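Local coordinates for Iron(III) ABC transporter, periplasmic iron-compound-binding protein (Vibrio cholerae, PDB 3TEF) that probably binds iron-loaded catecholate siderophores in the periplasm and hands them to an ABC transporter for iron uptake, at residues L53-Y56 with K60-S63. Numbering follows the deposited sequence.
Sequences LAKY and KYPS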
loop_
_atom_site.group_PDB
_atom_site.type_symbol
_atom_site.label_atom_id
_atom_site.label_comp_id
_atom_site.label_asym_id
_atom_site.label_seq_id
_atom_site.Cartn_x
_atom_site.Cartn_y
_atom_site.Cartn_z
ATOM N N LEU A 53 11.068 -7.227 6.045
ATOM C CA LEU A 53 11.275 -8.153 4.923
ATOM C C LEU A 53 12.756 -8.267 4.536
ATOM O O LEU A 53 13.097 -8.696 3.436
ATOM C CB LEU A 53 10.440 -7.724 3.676
ATOM C CG LEU A 53 8.927 -7.699 3.907
ATOM C CD1 LEU A 53 8.228 -7.037 2.715
ATOM C CD2 LEU A 53 8.379 -9.108 4.140
ATOM N N ALA A 54 13.639 -7.923 5.467
ATOM C CA ALA A 54 15.059 -7.807 5.152
ATOM C C ALA A 54 15.697 -9.075 4.587
ATOM O O ALA A 54 16.629 -8.989 3.782
ATOM C CB ALA A 54 15.837 -7.318 6.387
ATOM N N LYS A 55 15.240 -10.247 5.010
ATOM C CA LYS A 55 15.882 -11.467 4.543
ATOM C C LYS A 55 15.768 -11.628 3.032
ATOM O O LYS A 55 16.629 -12.238 2.396
ATOM C CB LYS A 55 15.341 -12.713 5.254
ATOM C CG LYS A 55 13.998 -13.237 4.764
ATOM C CD LYS A 55 13.717 -14.582 5.420
ATOM C CE LYS A 55 12.445 -15.220 4.917
ATOM N NZ LYS A 55 12.136 -16.521 5.599
ATOM N N TYR A 56 14.705 -11.065 2.464
ATOM C CA TYR A 56 14.469 -11.176 1.028
ATOM C C TYR A 56 15.386 -10.276 0.212
ATOM O O TYR A 56 15.366 -10.318 -1.015
ATOM C CB TYR A 56 12.988 -10.904 0.713
ATOM C CG TYR A 56 12.080 -11.907 1.374
ATOM C CD1 TYR A 56 12.026 -13.217 0.915
ATOM C CD2 TYR A 56 11.283 -11.554 2.465
ATOM C CE1 TYR A 56 11.211 -14.157 1.511
ATOM C CE2 TYR A 56 10.446 -12.499 3.073
ATOM C CZ TYR A 56 10.421 -13.795 2.588
ATOM O OH TYR A 56 9.605 -14.741 3.170
ATOM N N LYS A 60 20.054 -15.191 -1.349
ATOM C CA LYS A 60 19.367 -16.446 -1.063
ATOM C C LYS A 60 18.108 -16.511 -1.951
ATOM O O LYS A 60 17.670 -17.579 -2.368
ATOM C CB LYS A 60 18.982 -16.550 0.411
ATOM C CG LYS A 60 18.314 -17.859 0.753
ATOM C CD LYS A 60 18.009 -17.971 2.236
ATOM C CE LYS A 60 17.155 -19.197 2.515
ATOM N NZ LYS A 60 16.780 -19.270 3.946
ATOM N N TYR A 61 17.543 -15.344 -2.226
ATOM C CA TYR A 61 16.357 -15.243 -3.074
ATOM C C TYR A 61 16.709 -14.560 -4.397
ATOM O O TYR A 61 17.009 -13.371 -4.427
ATOM C CB TYR A 61 15.268 -14.466 -2.328
ATOM C CG TYR A 61 14.906 -15.104 -1.010
ATOM C CD1 TYR A 61 13.955 -16.108 -0.951
ATOM C CD2 TYR A 61 15.560 -14.738 0.179
ATOM C CE1 TYR A 61 13.625 -16.712 0.227
ATOM C CE2 TYR A 61 15.229 -15.337 1.372
ATOM C CZ TYR A 61 14.266 -16.329 1.387
ATOM O OH TYR A 61 13.931 -16.939 2.571
ATOM N N PRO A 62 16.687 -15.321 -5.505
ATOM C CA PRO A 62 17.026 -14.763 -6.818
ATOM C C PRO A 62 16.105 -13.604 -7.173
ATOM O O PRO A 62 14.943 -13.613 -6.776
ATOM C CB PRO A 62 16.782 -15.934 -7.775
ATOM C CG PRO A 62 16.970 -17.148 -6.927
ATOM C CD PRO A 62 16.437 -16.769 -5.563
ATOM N N SER A 63 16.628 -12.626 -7.903
ATOM C CA SER A 63 15.869 -11.438 -8.254
ATOM C C SER A 63 14.872 -11.743 -9.354
ATOM O O SER A 63 15.240 -12.260 -10.406
ATOM C CB SER A 63 16.788 -10.330 -8.750
ATOM O OG SER A 63 16.011 -9.223 -9.174
#
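Y56 turns the edge of its ring onto a face of Y61 in an edge-to-face stack, with the centroids 4.8 Å apart and the planes inclined at 54°. Y56 CD1 sits over the centre of the Y61 ring, while Y56 CE1 comes within 3.7 Å of Y61 CE1. In both tyrosines CG lies beside the backbone N and opposite the carbonyl carbon (chi1 near -60°), a setting that brings the two rings together from the 3-10 turn and from the loop that follows it. The other face of Y61 is lined, off centre, by CG of its neighbour K60. Both segments belong to the long loop between strand 42-43 and helix 72-77, where the chain after the 3-10 turn doubles back so that Y61 packs against K55 and Y56, beside the parallel sheet of one lobe of this periplasmic binding protein. K55 completes the cluster: with chi1 at 79° its CG is tucked between backbone N and carbonyl carbon and rests over a face of Y56, 3.9 Å above the plane. From there the chain runs out extended, and K55 CE comes to 3.3 Å from Y61 OH. K55 O lies at the edge of the Y61 ring, near its plane, 3.5 Å from Y61 CD2. The buried rings have polar ends fixed elsewhere, Y56 OH by a hydrogen bond with D34 and Y61 OH by one with E39. K45 NZ donates hydrogen bonds to both Y56 O and Y61 O, tying the two segments together through their backbones.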